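PDB 3DNS: ribosomal-protein-alanine acetyltransferase from Clostridium acetobutylicum, which probably transfers an acetyl group to the N-terminal alanine of a protein, this chain being the N-terminal, GNAT-type domain of a longer polypeptide. Local coordinates for residues R45-R50 with E73-S78; I35-L40 with S69-F74. One frame throughout, in Å; residues are numbered along the deposited sequence.

Contact 1 of 2, residues R45-R50 with E73-S78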
loop_
_atom_site.group_PDB
_atom_site.type_symbol
_atom_site.label_atom_id
_atom_site.label_comp_id
_atom_site.label_asym_id
_atom_site.label_seq_id
_atom_site.Cartn_x
_atom_site.Cartn_y
_atom_site.Cartn_z
ATOM N N ARG A 45 2.792 -7.549 31.258
ATOM C CA ARG A 45 2.018 -6.421 30.720
ATOM C C ARG A 45 2.775 -5.820 29.526
ATOM O O ARG A 45 2.928 -4.601 29.415
ATOM C CB ARG A 45 1.696 -5.377 31.828
ATOM C CG ARG A 45 0.919 -5.923 33.060
ATOM C CD ARG A 45 0.851 -4.913 34.231
ATOM N NE ARG A 45 0.025 -3.820 33.767
ATOM C CZ ARG A 45 0.119 -2.538 34.102
ATOM N NH1 ARG A 45 1.010 -2.094 34.995
ATOM N NH2 ARG A 45 -0.684 -1.675 33.487
ATOM N N PHE A 46 3.278 -6.705 28.670
ATOM C CA PHE A 46 4.260 -6.346 27.624
ATOM C C PHE A 46 3.662 -6.714 26.271
ATOM O O PHE A 46 3.092 -7.790 26.111
ATOM C CB PHE A 46 5.584 -7.074 27.880
ATOM C CG PHE A 46 6.620 -6.925 26.753
ATOM C CD1 PHE A 46 7.252 -5.719 26.535
ATOM C CD2 PHE A 46 6.920 -7.979 25.935
ATOM C CE1 PHE A 46 8.148 -5.537 25.521
ATOM C CE2 PHE A 46 7.835 -7.826 24.902
ATOM C CZ PHE A 46 8.460 -6.593 24.699
ATOM N N CYS A 47 3.737 -5.800 25.316
ATOM C CA CYS A 47 3.301 -6.060 23.958
ATOM C C CYS A 47 4.325 -5.518 23.013
ATOM O O CYS A 47 4.632 -4.330 23.099
ATOM C CB CYS A 47 1.960 -5.372 23.643
ATOM S SG CYS A 47 1.389 -5.731 21.962
HETATM N N MSE A 48 4.825 -6.372 22.097
HETATM C CA MSE A 48 5.798 -5.992 21.053
HETATM C C MSE A 48 5.177 -6.362 19.733
HETATM O O MSE A 48 4.715 -7.482 19.591
HETATM C CB MSE A 48 7.153 -6.718 21.181
HETATM C CG MSE A 48 8.095 -6.449 20.039
HETATM SE SE MSE A 48 9.989 -6.726 20.554
HETATM C CE MSE A 48 9.804 -8.640 20.891
ATOM N N PHE A 49 5.131 -5.406 18.806
ATOM C CA PHE A 49 4.622 -5.670 17.452
ATOM C C PHE A 49 5.478 -5.098 16.348
ATOM O O PHE A 49 6.291 -4.178 16.563
ATOM C CB PHE A 49 3.201 -5.197 17.273
ATOM C CG PHE A 49 2.982 -3.727 17.469
ATOM C CD1 PHE A 49 3.000 -2.874 16.410
ATOM C CD2 PHE A 49 2.665 -3.218 18.717
ATOM C CE1 PHE A 49 2.719 -1.521 16.583
ATOM C CE2 PHE A 49 2.389 -1.869 18.884
ATOM C CZ PHE A 49 2.434 -1.029 17.794
ATOM N N ARG A 50 5.284 -5.675 15.160
ATOM C CA ARG A 50 5.915 -5.212 13.925
ATOM C C ARG A 50 4.895 -4.421 13.099
ATOM O O ARG A 50 3.781 -4.911 12.874
ATOM C CB ARG A 50 6.445 -6.383 13.102
ATOM C CG ARG A 50 7.067 -5.939 11.787
ATOM C CD ARG A 50 7.828 -7.070 11.127
ATOM N NE ARG A 50 9.162 -7.292 11.722
ATOM C CZ ARG A 50 9.463 -8.323 12.499
ATOM N NH1 ARG A 50 8.536 -9.203 12.832
ATOM N NH2 ARG A 50 10.681 -8.480 12.964
ATOM N N GLU A 73 -3.276 4.290 22.589
ATOM C CA GLU A 73 -4.426 4.517 23.452
ATOM C C GLU A 73 -5.153 3.199 23.739
ATOM O O GLU A 73 -5.501 2.909 24.905
ATOM C CB GLU A 73 -5.398 5.558 22.861
ATOM C CG GLU A 73 -6.731 5.795 23.705
ATOM C CD GLU A 73 -6.522 6.606 24.959
ATOM O OE1 GLU A 73 -5.415 7.179 25.125
ATOM O OE2 GLU A 73 -7.465 6.691 25.798
ATOM N N PHE A 74 -5.364 2.426 22.684
ATOM C CA PHE A 74 -5.918 1.063 22.787
ATOM C C PHE A 74 -5.131 0.119 23.709
ATOM O O PHE A 74 -5.700 -0.543 24.553
ATOM C CB PHE A 74 -5.965 0.424 21.393
ATOM C CG PHE A 74 -6.533 -1.019 21.367
ATOM C CD1 PHE A 74 -7.834 -1.287 21.768
ATOM C CD2 PHE A 74 -5.746 -2.081 20.937
ATOM C CE1 PHE A 74 -8.319 -2.584 21.728
ATOM C CE2 PHE A 74 -6.204 -3.362 20.914
ATOM C CZ PHE A 74 -7.479 -3.625 21.303
ATOM N N LEU A 75 -3.832 0.015 23.484
ATOM C CA LEU A 75 -2.968 -0.873 24.282
ATOM C C LEU A 75 -2.814 -0.452 25.740
ATOM O O LEU A 75 -2.973 -1.291 26.673
ATOM C CB LEU A 75 -1.582 -1.000 23.600
ATOM C CG LEU A 75 -1.497 -1.765 22.230
ATOM C CD1 LEU A 75 -0.072 -1.834 21.722
ATOM C CD2 LEU A 75 -2.031 -3.162 22.265
ATOM N N PHE A 76 -2.499 0.828 25.945
ATOM C CA PHE A 76 -2.306 1.391 27.285
ATOM C C PHE A 76 -3.580 1.573 28.095
ATOM O O PHE A 76 -3.548 1.335 29.286
ATOM C CB PHE A 76 -1.565 2.737 27.248
ATOM C CG PHE A 76 -0.167 2.625 26.765
ATOM C CD1 PHE A 76 0.751 1.810 27.430
ATOM C CD2 PHE A 76 0.255 3.313 25.627
ATOM C CE1 PHE A 76 2.055 1.707 26.996
ATOM C CE2 PHE A 76 1.597 3.216 25.189
ATOM C CZ PHE A 76 2.480 2.410 25.848
ATOM N N LYS A 77 -4.667 2.009 27.482
ATOM C CA LYS A 77 -5.819 2.434 28.244
ATOM C C LYS A 77 -6.990 1.503 28.186
ATOM O O LYS A 77 -7.824 1.550 29.062
ATOM C CB LYS A 77 -6.283 3.819 27.797
ATOM C CG LYS A 77 -5.127 4.777 27.632
ATOM C CD LYS A 77 -4.692 5.288 28.975
ATOM C CE LYS A 77 -5.487 6.465 29.396
ATOM N NZ LYS A 77 -4.746 7.051 30.541
ATOM N N SER A 78 -7.055 0.662 27.145
ATOM C CA SER A 78 -8.114 -0.358 27.008
ATOM C C SER A 78 -7.599 -1.782 27.132
ATOM O O SER A 78 -8.403 -2.691 27.099
ATOM C CB SER A 78 -8.806 -0.205 25.666
ATOM O OG SER A 78 -9.397 1.062 25.599
#
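The hydrogen bond from K77 N to E73 O, 2.9 Å, closes the helical turn that carries L75 toward C47 and F49 on the strand beneath. Strand 46-53, helix 61-78 and the parallel strand 83-89 form a beta-alpha-beta unit of the GNAT fold, and L75 is the residue by which the last turns of the helix rest on the first strand. No hydrogen bond crosses between the segments; the contact is purely apolar and small, burying 102 Å², with all three touching residues buried. C47 and F49, two apart on the strand, both direct their side chains at the helix. The C47 sulfur stands anti to its own backbone N (chi1 -178°) and meets both ends of the leucine fork, with SG 4.3 Å from L75 CD2. From the other strand residue, CE2 of the F49 ring approaches the leucine obliquely. The same ring makes an edge-to-face contact with F71, one helical turn before L75, so the phenylalanine bears on two turns of the helix. At the margin, a salt bridge from R45 to D80 ties the start of the strand to the chain just after the helix, while E73 hydrogen-bonds Y131 and F76 stacks on the same tyrosine. With CD1 anti to CA (chi2 -178°), L75 places this methyl 3.8 Å from F49 CE2 and 4.2 Å from C47 SG.

Contact 2 of 2, residues I35-L40 with S69-F74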
loop_
_atom_site.group_PDB
_atom_site.type_symbol
_atom_site.label_atom_id
_atom_site.label_comp_id
_atom_site.label_asym_id
_atom_site.label_seq_id
_atom_site.Cartn_x
_atom_site.Cartn_y
_atom_site.Cartn_z
ATOM N N ILE A 35 -0.304 -4.396 11.081
ATOM C CA ILE A 35 0.342 -4.559 12.370
ATOM C C ILE A 35 0.337 -6.038 12.637
ATOM O O ILE A 35 -0.681 -6.695 12.401
ATOM C CB ILE A 35 -0.406 -3.763 13.476
ATOM C CG1 ILE A 35 -0.024 -2.270 13.414
ATOM C CG2 ILE A 35 -0.096 -4.308 14.875
ATOM C CD1 ILE A 35 -1.035 -1.371 14.141
ATOM N N PHE A 36 1.483 -6.559 13.109
ATOM C CA PHE A 36 1.635 -7.949 13.465
ATOM C C PHE A 36 2.097 -8.026 14.880
ATOM O O PHE A 36 3.185 -7.552 15.190
ATOM C CB PHE A 36 2.710 -8.627 12.569
ATOM C CG PHE A 36 2.398 -8.591 11.126
ATOM C CD1 PHE A 36 1.654 -9.591 10.530
ATOM C CD2 PHE A 36 2.786 -7.525 10.359
ATOM C CE1 PHE A 36 1.340 -9.547 9.158
ATOM C CE2 PHE A 36 2.494 -7.491 9.019
ATOM C CZ PHE A 36 1.768 -8.499 8.418
ATOM N N ILE A 37 1.319 -8.661 15.746
ATOM C CA ILE A 37 1.756 -8.841 17.147
ATOM C C ILE A 37 2.805 -9.970 17.194
ATOM O O ILE A 37 2.548 -11.063 16.749
ATOM C CB ILE A 37 0.592 -9.133 18.120
ATOM C CG1 ILE A 37 -0.520 -8.050 18.005
ATOM C CG2 ILE A 37 1.105 -9.255 19.577
ATOM C CD1 ILE A 37 -0.071 -6.700 18.392
ATOM N N VAL A 38 3.968 -9.655 17.739
ATOM C CA VAL A 38 5.160 -10.511 17.749
ATOM C C VAL A 38 5.302 -11.125 19.136
ATOM O O VAL A 38 5.528 -12.330 19.236
ATOM C CB VAL A 38 6.428 -9.737 17.204
ATOM C CG1 VAL A 38 7.704 -10.469 17.413
ATOM C CG2 VAL A 38 6.243 -9.433 15.670
ATOM N N ASP A 39 5.010 -10.364 20.182
ATOM C CA ASP A 39 5.154 -10.841 21.530
ATOM C C ASP A 39 4.112 -10.138 22.399
ATOM O O ASP A 39 3.958 -8.931 22.327
ATOM C CB ASP A 39 6.600 -10.566 22.022
ATOM C CG ASP A 39 7.031 -11.431 23.193
ATOM O OD1 ASP A 39 6.636 -12.633 23.315
ATOM O OD2 ASP A 39 7.859 -10.905 23.969
ATOM N N LEU A 40 3.408 -10.914 23.219
ATOM C CA LEU A 40 2.378 -10.396 24.111
ATOM C C LEU A 40 2.446 -11.238 25.352
ATOM O O LEU A 40 2.404 -12.473 25.281
ATOM C CB LEU A 40 1.000 -10.509 23.453
ATOM C CG LEU A 40 -0.255 -10.050 24.196
ATOM C CD1 LEU A 40 -0.142 -8.552 24.407
ATOM C CD2 LEU A 40 -1.592 -10.437 23.468
ATOM N N SER A 69 -0.915 6.790 17.676
ATOM C CA SER A 69 -1.648 7.384 18.763
ATOM C C SER A 69 -2.894 6.568 19.055
ATOM O O SER A 69 -3.165 6.264 20.196
ATOM C CB SER A 69 -1.978 8.873 18.507
ATOM O OG SER A 69 -0.780 9.621 18.510
ATOM N N VAL A 70 -3.614 6.219 18.017
ATOM C CA VAL A 70 -4.804 5.375 18.120
ATOM C C VAL A 70 -4.513 4.045 18.773
ATOM O O VAL A 70 -5.237 3.640 19.703
ATOM C CB VAL A 70 -5.475 5.109 16.708
ATOM C CG1 VAL A 70 -6.581 4.093 16.829
ATOM C CG2 VAL A 70 -6.060 6.456 16.066
ATOM N N PHE A 71 -3.464 3.368 18.297
ATOM C CA PHE A 71 -3.127 2.024 18.780
ATOM C C PHE A 71 -2.551 2.057 20.200
ATOM O O PHE A 71 -2.828 1.188 21.025
ATOM C CB PHE A 71 -2.230 1.301 17.764
ATOM C CG PHE A 71 -2.335 -0.211 17.813
ATOM C CD1 PHE A 71 -3.550 -0.853 17.582
ATOM C CD2 PHE A 71 -1.227 -0.994 18.110
ATOM C CE1 PHE A 71 -3.640 -2.246 17.611
ATOM C CE2 PHE A 71 -1.332 -2.378 18.188
ATOM C CZ PHE A 71 -2.522 -3.002 17.940
HETATM N N MSE A 72 -1.765 3.080 20.523
HETATM C CA MSE A 72 -1.227 3.199 21.891
HETATM C C MSE A 72 -2.343 3.416 22.911
HETATM O O MSE A 72 -2.349 2.832 23.967
HETATM C CB MSE A 72 -0.223 4.387 22.020
HETATM C CG MSE A 72 1.164 4.259 21.372
HETATM SE SE MSE A 72 2.000 2.537 21.560
HETATM C CE MSE A 72 1.160 1.744 19.966
ATOM N N GLU A 73 -3.276 4.290 22.589
ATOM C CA GLU A 73 -4.426 4.517 23.452
ATOM C C GLU A 73 -5.153 3.199 23.739
ATOM O O GLU A 73 -5.501 2.909 24.905
ATOM C CB GLU A 73 -5.398 5.558 22.861
ATOM C CG GLU A 73 -6.731 5.795 23.705
ATOM C CD GLU A 73 -6.522 6.606 24.959
ATOM O OE1 GLU A 73 -5.415 7.179 25.125
ATOM O OE2 GLU A 73 -7.465 6.691 25.798
ATOM N N PHE A 74 -5.364 2.426 22.684
ATOM C CA PHE A 74 -5.918 1.063 22.787
ATOM C C PHE A 74 -5.131 0.119 23.709
ATOM O O PHE A 74 -5.700 -0.543 24.553
ATOM C CB PHE A 74 -5.965 0.424 21.393
ATOM C CG PHE A 74 -6.533 -1.019 21.367
ATOM C CD1 PHE A 74 -7.834 -1.287 21.768
ATOM C CD2 PHE A 74 -5.746 -2.081 20.937
ATOM C CE1 PHE A 74 -8.319 -2.584 21.728
ATOM C CE2 PHE A 74 -6.204 -3.362 20.914
ATOM C CZ PHE A 74 -7.479 -3.625 21.303
#
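I35 lays its CD1 methyl over the face of the F71 ring, 3.9 Å above the plane and almost over its centre. The approach is a CH-pi contact: the line from CD1 to the ring centroid lies only 10° off the normal. A second branch of the isoleucine arrives from the same side but farther out, where CG2 lies 4.0 Å from F71 CE2. CG2 is anti to the backbone N while CG1 is anti to the carbonyl carbon (chi1 -80°); with chi2 at 161°, the CG1 arm ends with CD1 over the ring centre, and CG2 stays on the same side, beyond the CE2–CZ border. I37, two residues on, comes instead to the rim of the ring near its plane, with its CD1 4.5 Å from F71 CZ, a looser touch. The aromatic group is therefore met on a face by one isoleucine and at an edge by the next. L5 of strand 4-6 also packs on F71. Nothing polar passes between the segments; 120 Å² is buried, and F71 is the sole helical residue to take part. A backbone hydrogen bond from E73 N to S69 O, 3.1 Å, belongs to the helical turn from which F71 projects. The arrangement is characteristic of the hydrophobic core of an alpha/beta acetyltransferase of the GNAT family, where a helix packs across one face of the central sheet.

How the contacts relate
Contacts 1 and 2 join one helix, 61-78, to two antiparallel neighbours of the same sheet, and their centres lie 5 Å apart. The strands are themselves paired by backbone bonds: M48 N is 2.7 Å from D39 O and R50 N is 2.8 Å from F36 O, each a probable hydrogen bond. At M48 the partner strand carries a classic beta bulge, made by V38 and D39. F49 links the two contacts, since its ring also touches I35 and I37. Both contacts lie in the later half of the helix; in GNAT enzymes its opposite, N-terminal end usually faces the acetyl-CoA pyrophosphate.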